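Local coordinates for protein insecticyanin-A (Manduca sexta, PDB 1Z24) that binds the bile pigment biliverdin IX gamma, whose blue combines with the carotenes of lipoproteins to give hornworms a green camouflage, at residues 26-31 against 43-48; 114-119 against 133-138. One frame throughout, in Å; residues are numbered along the deposited sequence.

Contact 1: residues 26-31 against 43-48; sequences AWHEIA and CTIAEY. With BLV (biliverdin IX gamma chromophore), chain B.
Glu29 and Thr44 meet obliquely on the pigment side of an antiparallel strand pair. The glutamate turns CG anti to the backbone N (chi1 171°) and stays extended beyond it, which takes the carboxylate past the threonine to biliverdin. There OE1 lies 3.6 Å from CBB, the end of a vinyl group, and OE2 comes within 3.9 Å of Thr44 CB. Thr44 in turn has CG2 anti to its backbone N, and this methyl packs 3.4 Å from the pigment methyl CMC. Ala46, two residues on along the same face, sets its CB against the vinyl carbon CAB. Further along, the side chains of Trp27 and Tyr48 run across one another. Trp27 CD1 approaches Tyr48 CD2 at 3.7 Å, with the five-membered ring and the phenol inclined at 50°, an oblique meeting. The opposite face of the sheet carries Ala26, His28, Ile45 and Glu47. Here the imidazole lies alongside the isoleucine, His28 CD2 sitting 3.8 Å from Ile45 CD1.

The register of the two strands is set by Trp27 and Ala46, each bonded to the other through N and O, and by Glu29 N donating to Thr44 O at 3.0 Å. In the second shell, Glu29 OE2 forms a salt bridge with Lys32 and accepts from Asn168. Replacing Glu29 with an alanine would probably leave Lys32 without this countercharge and Asn168 ND2 without this acceptor, and open a gap between Thr44 and the pigment vinyl. Trp27 NE1 donates to Phe23 O, while Tyr48 OH and Tyr88 OH share a hydrogen bond. Trp27 fits the tryptophan of the lipocalin G-x-W signature, which lies on the first strand of the beta-barrel.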
loop_
_atom_site.group_PDB
_atom_site.type_symbol
_atom_site.label_atom_id
_atom_site.label_comp_id
_atom_site.label_asym_id
_atom_site.label_seq_id
_atom_site.Cartn_x
_atom_site.Cartn_y
_atom_site.Cartn_z
ATOM N N ALA A 26 10.980 9.717 -28.306
ATOM C CA ALA A 26 11.824 10.466 -27.395
ATOM C C ALA A 26 11.005 11.052 -26.249
ATOM O O ALA A 26 10.136 11.936 -26.381
ATOM C CB ALA A 26 12.475 11.559 -28.214
ATOM N N TRP A 27 11.278 10.550 -25.079
ATOM C CA TRP A 27 10.513 11.041 -23.945
ATOM C C TRP A 27 11.305 11.994 -23.096
ATOM O O TRP A 27 12.418 11.659 -22.682
ATOM C CB TRP A 27 10.112 9.815 -23.065
ATOM C CG TRP A 27 9.086 8.915 -23.682
ATOM C CD1 TRP A 27 9.309 7.714 -24.320
ATOM C CD2 TRP A 27 7.649 9.174 -23.722
ATOM N NE1 TRP A 27 8.095 7.218 -24.751
ATOM C CE2 TRP A 27 7.053 8.054 -24.382
ATOM C CE3 TRP A 27 6.822 10.217 -23.274
ATOM C CZ2 TRP A 27 5.667 7.952 -24.612
ATOM C CZ3 TRP A 27 5.439 10.098 -23.560
ATOM C CH2 TRP A 27 4.895 9.008 -24.229
ATOM N N HIS A 28 10.717 13.166 -22.840
ATOM C CA HIS A 28 11.329 14.176 -22.016
ATOM C C HIS A 28 10.864 13.981 -20.593
ATOM O O HIS A 28 9.675 13.718 -20.332
ATOM C CB HIS A 28 10.924 15.594 -22.408
ATOM C CG HIS A 28 11.227 15.812 -23.853
ATOM N ND1 HIS A 28 10.424 15.297 -24.839
ATOM C CD2 HIS A 28 12.268 16.511 -24.440
ATOM C CE1 HIS A 28 10.977 15.664 -25.984
ATOM N NE2 HIS A 28 12.085 16.405 -25.790
ATOM N N GLU A 29 11.806 14.089 -19.665
ATOM C CA GLU A 29 11.455 13.915 -18.262
ATOM C C GLU A 29 11.012 15.265 -17.708
ATOM O O GLU A 29 11.830 16.047 -17.334
ATOM C CB GLU A 29 12.687 13.393 -17.529
ATOM C CG GLU A 29 12.444 13.415 -16.015
ATOM C CD GLU A 29 13.653 12.936 -15.330
ATOM O OE1 GLU A 29 13.953 11.745 -15.261
ATOM O OE2 GLU A 29 14.370 13.930 -14.882
ATOM N N ILE A 30 9.722 15.545 -17.705
ATOM C CA ILE A 30 9.204 16.807 -17.245
ATOM C C ILE A 30 9.464 16.916 -15.793
ATOM O O ILE A 30 9.801 17.956 -15.257
ATOM C CB ILE A 30 7.693 16.818 -17.510
ATOM C CG1 ILE A 30 7.430 16.794 -18.990
ATOM C CG2 ILE A 30 7.062 18.061 -16.934
ATOM C CD1 ILE A 30 8.157 17.906 -19.696
ATOM N N ALA A 31 9.301 15.818 -15.113
ATOM C CA ALA A 31 9.550 15.877 -13.679
ATOM C C ALA A 31 9.776 14.493 -13.174
ATOM O O ALA A 31 9.387 13.521 -13.847
ATOM C CB ALA A 31 8.384 16.435 -12.906
ATOM N N CYS A 43 17.801 18.493 -18.865
ATOM C CA CYS A 43 17.479 18.227 -20.232
ATOM C C CYS A 43 17.486 16.731 -20.422
ATOM O O CYS A 43 17.974 16.238 -21.418
ATOM C CB CYS A 43 18.576 18.826 -21.121
ATOM S SG CYS A 43 18.168 18.772 -22.860
ATOM N N THR A 44 16.969 16.020 -19.423
ATOM C CA THR A 44 16.907 14.564 -19.446
ATOM C C THR A 44 15.880 13.980 -20.416
ATOM O O THR A 44 14.693 14.250 -20.317
ATOM C CB THR A 44 16.543 14.085 -18.062
ATOM O OG1 THR A 44 17.457 14.674 -17.264
ATOM C CG2 THR A 44 16.716 12.558 -17.938
ATOM N N ILE A 45 16.354 13.152 -21.348
ATOM C CA ILE A 45 15.470 12.555 -22.307
ATOM C C ILE A 45 15.815 11.090 -22.531
ATOM O O ILE A 45 16.967 10.683 -22.648
ATOM C CB ILE A 45 15.721 13.288 -23.600
ATOM C CG1 ILE A 45 15.643 14.792 -23.382
ATOM C CG2 ILE A 45 14.822 12.754 -24.734
ATOM C CD1 ILE A 45 15.914 15.564 -24.664
ATOM N N ALA A 46 14.802 10.277 -22.595
ATOM C CA ALA A 46 14.991 8.857 -22.841
ATOM C C ALA A 46 14.416 8.579 -24.211
ATOM O O ALA A 46 13.238 8.884 -24.453
ATOM C CB ALA A 46 14.253 8.005 -21.799
ATOM N N GLU A 47 15.211 8.017 -25.128
ATOM C CA GLU A 47 14.705 7.726 -26.459
ATOM C C GLU A 47 14.715 6.249 -26.723
ATOM O O GLU A 47 15.767 5.617 -26.638
ATOM C CB GLU A 47 15.601 8.327 -27.497
ATOM C CG GLU A 47 15.065 8.192 -28.948
ATOM C CD GLU A 47 16.102 8.664 -29.985
ATOM O OE1 GLU A 47 16.434 8.001 -30.956
ATOM O OE2 GLU A 47 16.636 9.844 -29.712
ATOM N N TYR A 48 13.521 5.718 -27.044
ATOM C CA TYR A 48 13.312 4.324 -27.304
ATOM C C TYR A 48 13.005 4.186 -28.760
ATOM O O TYR A 48 12.163 4.911 -29.248
ATOM C CB TYR A 48 12.065 3.798 -26.512
ATOM C CG TYR A 48 12.153 4.052 -24.980
ATOM C CD1 TYR A 48 13.371 3.909 -24.309
ATOM C CD2 TYR A 48 11.065 4.503 -24.226
ATOM C CE1 TYR A 48 13.494 4.139 -22.940
ATOM C CE2 TYR A 48 11.157 4.724 -22.848
ATOM C CZ TYR A 48 12.382 4.531 -22.198
ATOM O OH TYR A 48 12.540 4.700 -20.835
HETATM N NA BLV B . 16.399 4.603 -13.657
HETATM C C1A BLV B . 16.825 3.904 -12.578
HETATM C C2A BLV B . 15.942 2.812 -12.206
HETATM C C3A BLV B . 14.929 2.840 -13.117
HETATM C C4A BLV B . 15.224 3.974 -14.013
HETATM C CMA BLV B . 13.628 1.956 -13.208
HETATM O OA BLV B . 17.856 4.172 -11.997
HETATM C CAA BLV B . 16.105 1.918 -11.044
HETATM C CBA BLV B . 15.664 2.771 -9.892
HETATM C CGA BLV B . 15.974 2.034 -8.589
HETATM O O1A BLV B . 15.121 1.472 -7.958
HETATM O O2A BLV B . 17.102 1.989 -8.212
HETATM C CHB BLV B . 14.382 4.349 -15.059
HETATM N NB BLV B . 15.587 6.213 -16.083
HETATM C C1B BLV B . 14.440 5.487 -15.846
HETATM C C2B BLV B . 13.319 6.047 -16.558
HETATM C C3B BLV B . 13.800 7.105 -17.211
HETATM C C4B BLV B . 15.228 7.215 -16.895
HETATM C CMB BLV B . 11.894 5.514 -16.563
HETATM C CAB BLV B . 13.016 8.033 -18.090
HETATM C CBB BLV B . 13.346 9.355 -17.928
HETATM C CHC BLV B . 16.071 8.188 -17.450
HETATM N NC BLV B . 18.264 7.896 -16.464
HETATM C C1C BLV B . 17.423 8.370 -17.414
HETATM C C2C BLV B . 18.145 9.170 -18.416
HETATM C C3C BLV B . 19.453 9.189 -18.148
HETATM C C4C BLV B . 19.538 8.361 -16.878
HETATM C CMC BLV B . 17.522 9.754 -19.595
HETATM C CAC BLV B . 20.676 9.855 -18.808
HETATM C CBC BLV B . 21.917 9.337 -18.645
HETATM C CHD BLV B . 20.739 8.153 -16.113
HETATM N ND BLV B . 20.285 5.859 -15.313
HETATM C C1D BLV B . 21.104 7.020 -15.413
HETATM C C2D BLV B . 22.394 6.794 -14.691
HETATM C C3D BLV B . 22.355 5.523 -14.164
HETATM C C4D BLV B . 21.068 4.985 -14.569
HETATM C CMD BLV B . 23.535 7.751 -14.522
HETATM O OD BLV B . 20.710 3.866 -14.288
HETATM C CAD BLV B . 23.412 4.852 -13.381
HETATM C CBD BLV B . 24.129 3.879 -14.297
HETATM C CGD BLV B . 25.123 2.962 -13.494
HETATM O O1D BLV B . 26.270 3.264 -13.410
HETATM O O2D BLV B . 24.742 1.955 -12.927
#

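Contact 2: residues 114-119 against 133-138; sequences AINYNC and WILSKS. With BLV (biliverdin IX gamma chromophore), chain B.
Trp133 and Asn116 form an antiparallel hydrogen-bonded pair in the hairpin of strands 113-122 and 127-136, part of the biliverdin pocket wall. The indole swings out with CG anti to its own carbonyl carbon (chi1 -61°) and lays one face against a pyrrole of the pigment: the methyl CMB stands 3.7 Å above the ring plane, over its centre, and Trp133 CE2 lies 3.6 Å from C2B. The edge of the same ring meets backbone, Trp133 CZ3 coming within 3.8 Å of Tyr117 CA. Trp133 NE1 donates to Glu38 OE1, a bond that should help fix the ring's rotation.

Farther along strand 113-122, Asn118 ND2 gives a nearly straight hydrogen bond (169°) to the propionate oxygen O1A at 2.9 Å, while its OD1 accepts from His131. The two polar ends of this amide therefore each have a mate. Leu135 lies transverse to Asn116; Leu135 CD1 packs 3.9 Å from Asn116 OD1, and that oxygen is hydrogen-bonded to Tyr88 OH. Leu135 CD2 turns to the vinyl carbon CBB at 3.8 Å. Four backbone bonds, two for Ala114 with Leu135 and two for Asn116 with Trp133, hold the strands in register. Aromatic and aliphatic side chains lining a calyx around a hydrophobic ligand are characteristic of the lipocalin barrel.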
loop_
_atom_site.group_PDB
_atom_site.type_symbol
_atom_site.label_atom_id
_atom_site.label_comp_id
_atom_site.label_asym_id
_atom_site.label_seq_id
_atom_site.Cartn_x
_atom_site.Cartn_y
_atom_site.Cartn_z
ATOM N N ALA A 114 3.366 9.900 -20.434
ATOM C CA ALA A 114 3.516 8.619 -19.787
ATOM C C ALA A 114 3.824 8.858 -18.328
ATOM O O ALA A 114 4.532 9.804 -17.995
ATOM C CB ALA A 114 4.598 7.675 -20.331
ATOM N N ILE A 115 3.294 7.993 -17.456
ATOM C CA ILE A 115 3.554 8.040 -16.016
ATOM C C ILE A 115 4.203 6.698 -15.682
ATOM O O ILE A 115 3.547 5.635 -15.730
ATOM C CB ILE A 115 2.359 8.362 -15.136
ATOM C CG1 ILE A 115 1.770 9.696 -15.571
ATOM C CG2 ILE A 115 2.759 8.475 -13.681
ATOM C CD1 ILE A 115 0.366 9.839 -14.990
ATOM N N ASN A 116 5.515 6.761 -15.384
ATOM C CA ASN A 116 6.357 5.597 -15.056
ATOM C C ASN A 116 6.690 5.536 -13.582
ATOM O O ASN A 116 6.740 6.563 -12.913
ATOM C CB ASN A 116 7.646 5.598 -15.910
ATOM C CG ASN A 116 7.385 5.122 -17.327
ATOM O OD1 ASN A 116 8.291 4.742 -18.046
ATOM N ND2 ASN A 116 6.190 5.143 -17.710
ATOM N N TYR A 117 6.918 4.334 -13.082
ATOM C CA TYR A 117 7.207 4.200 -11.668
ATOM C C TYR A 117 7.982 2.950 -11.322
ATOM O O TYR A 117 8.119 2.100 -12.135
ATOM C CB TYR A 117 5.786 3.971 -11.113
ATOM C CG TYR A 117 5.539 3.358 -9.721
ATOM C CD1 TYR A 117 5.250 4.190 -8.637
ATOM C CD2 TYR A 117 5.554 1.974 -9.525
ATOM C CE1 TYR A 117 4.986 3.690 -7.358
ATOM C CE2 TYR A 117 5.281 1.449 -8.260
ATOM C CZ TYR A 117 4.994 2.306 -7.193
ATOM O OH TYR A 117 4.724 1.782 -5.970
ATOM N N ASN A 118 8.499 2.856 -10.113
ATOM C CA ASN A 118 9.221 1.685 -9.639
ATOM C C ASN A 118 9.212 1.724 -8.113
ATOM O O ASN A 118 8.979 2.768 -7.542
ATOM C CB ASN A 118 10.542 1.246 -10.248
ATOM C CG ASN A 118 11.729 1.673 -9.415
ATOM O OD1 ASN A 118 11.921 2.861 -9.109
ATOM N ND2 ASN A 118 12.559 0.708 -9.112
ATOM N N CYS A 119 9.416 0.588 -7.490
ATOM C CA CYS A 119 9.430 0.395 -6.061
ATOM C C CYS A 119 10.551 -0.555 -5.817
ATOM O O CYS A 119 10.593 -1.634 -6.373
ATOM C CB CYS A 119 8.075 -0.149 -5.496
ATOM S SG CYS A 119 8.196 -0.158 -3.680
ATOM N N TRP A 133 8.334 9.130 -12.749
ATOM C CA TRP A 133 8.688 10.099 -13.783
ATOM C C TRP A 133 7.532 10.538 -14.642
ATOM O O TRP A 133 6.743 9.709 -15.124
ATOM C CB TRP A 133 9.587 9.429 -14.830
ATOM C CG TRP A 133 10.872 8.911 -14.338
ATOM C CD1 TRP A 133 12.106 9.510 -14.483
ATOM C CD2 TRP A 133 11.064 7.640 -13.624
ATOM N NE1 TRP A 133 13.067 8.663 -13.886
ATOM C CE2 TRP A 133 12.474 7.531 -13.339
ATOM C CE3 TRP A 133 10.168 6.637 -13.187
ATOM C CZ2 TRP A 133 13.025 6.396 -12.638
ATOM C CZ3 TRP A 133 10.653 5.542 -12.495
ATOM C CH2 TRP A 133 12.072 5.407 -12.234
ATOM N N ILE A 134 7.440 11.836 -14.850
ATOM C CA ILE A 134 6.382 12.334 -15.705
ATOM C C ILE A 134 7.045 12.537 -17.048
ATOM O O ILE A 134 7.988 13.334 -17.202
ATOM C CB ILE A 134 5.724 13.577 -15.193
ATOM C CG1 ILE A 134 4.834 13.145 -14.069
ATOM C CG2 ILE A 134 4.770 14.053 -16.243
ATOM C CD1 ILE A 134 4.835 14.332 -13.126
ATOM N N LEU A 135 6.610 11.777 -18.027
ATOM C CA LEU A 135 7.245 11.878 -19.318
ATOM C C LEU A 135 6.342 12.439 -20.399
ATOM O O LEU A 135 5.152 12.132 -20.458
ATOM C CB LEU A 135 7.655 10.466 -19.843
ATOM C CG LEU A 135 8.438 9.668 -18.816
ATOM C CD1 LEU A 135 8.642 8.316 -19.442
ATOM C CD2 LEU A 135 9.773 10.355 -18.677
ATOM N N SER A 136 6.937 13.243 -21.290
ATOM C CA SER A 136 6.188 13.847 -22.371
ATOM C C SER A 136 6.932 13.834 -23.680
ATOM O O SER A 136 8.154 13.977 -23.728
ATOM C CB SER A 136 5.928 15.314 -22.032
ATOM O OG SER A 136 5.377 15.921 -23.180
ATOM N N LYS A 137 6.177 13.695 -24.751
ATOM C CA LYS A 137 6.789 13.726 -26.079
ATOM C C LYS A 137 7.208 15.171 -26.499
ATOM O O LYS A 137 7.924 15.363 -27.450
ATOM C CB LYS A 137 6.061 12.887 -27.102
ATOM C CG LYS A 137 6.502 11.437 -26.955
ATOM C CD LYS A 137 5.872 10.605 -28.041
ATOM C CE LYS A 137 6.146 9.144 -27.869
ATOM N NZ LYS A 137 5.401 8.344 -28.828
ATOM N N SER A 138 6.773 16.202 -25.766
ATOM C CA SER A 138 7.103 17.608 -26.000
ATOM C C SER A 138 7.986 17.984 -24.852
ATOM O O SER A 138 8.009 17.242 -23.882
ATOM C CB SER A 138 5.950 18.557 -25.746
ATOM O OG SER A 138 5.000 18.540 -26.784
HETATM N NA BLV B . 16.399 4.603 -13.657
HETATM C C1A BLV B . 16.825 3.904 -12.578
HETATM C C2A BLV B . 15.942 2.812 -12.206
HETATM C C3A BLV B . 14.929 2.840 -13.117
HETATM C C4A BLV B . 15.224 3.974 -14.013
HETATM C CMA BLV B . 13.628 1.956 -13.208
HETATM O OA BLV B . 17.856 4.172 -11.997
HETATM C CAA BLV B . 16.105 1.918 -11.044
HETATM C CBA BLV B . 15.664 2.771 -9.892
HETATM C CGA BLV B . 15.974 2.034 -8.589
HETATM O O1A BLV B . 15.121 1.472 -7.958
HETATM O O2A BLV B . 17.102 1.989 -8.212
HETATM C CHB BLV B . 14.382 4.349 -15.059
HETATM N NB BLV B . 15.587 6.213 -16.083
HETATM C C1B BLV B . 14.440 5.487 -15.846
HETATM C C2B BLV B . 13.319 6.047 -16.558
HETATM C C3B BLV B . 13.800 7.105 -17.211
HETATM C C4B BLV B . 15.228 7.215 -16.895
HETATM C CMB BLV B . 11.894 5.514 -16.563
HETATM C CAB BLV B . 13.016 8.033 -18.090
HETATM C CBB BLV B . 13.346 9.355 -17.928
HETATM C CHC BLV B . 16.071 8.188 -17.450
HETATM N NC BLV B . 18.264 7.896 -16.464
HETATM C C1C BLV B . 17.423 8.370 -17.414
HETATM C C2C BLV B . 18.145 9.170 -18.416
HETATM C C3C BLV B . 19.453 9.189 -18.148
HETATM C C4C BLV B . 19.538 8.361 -16.878
HETATM C CMC BLV B . 17.522 9.754 -19.595
HETATM C CAC BLV B . 20.676 9.855 -18.808
HETATM C CBC BLV B . 21.917 9.337 -18.645
HETATM C CHD BLV B . 20.739 8.153 -16.113
HETATM N ND BLV B . 20.285 5.859 -15.313
HETATM C C1D BLV B . 21.104 7.020 -15.413
HETATM C C2D BLV B . 22.394 6.794 -14.691
HETATM C C3D BLV B . 22.355 5.523 -14.164
HETATM C C4D BLV B . 21.068 4.985 -14.569
HETATM C CMD BLV B . 23.535 7.751 -14.522
HETATM O OD BLV B . 20.710 3.866 -14.288
HETATM C CAD BLV B . 23.412 4.852 -13.381
HETATM C CBD BLV B . 24.129 3.879 -14.297
HETATM C CGD BLV B . 25.123 2.962 -13.494
HETATM O O1D BLV B . 26.270 3.264 -13.410
HETATM O O2D BLV B . 24.742 1.955 -12.927
#

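How the contacts relate
From the N terminus, the chain runs through 26-31, loops out and returns at 43-48, so contact 1 closes the first hairpin of the barrel. Strands 55-63, 66-76, 88-94 and 97-108 follow before contact 2 closes a later hairpin between 114-119 and 133-138. The two are in series, neither nested nor crossed. They become neighbours in space, with centres about 9 Å apart, because strand 127-136 pairs with strand 25-32 and joins the two ends of the sheet into a barrel. Ile30 and Ala31 form a classic beta bulge opposite Ile134 at this seam. Both contacts line the same biliverdin pocket, and Lys137 reaches back to Trp27.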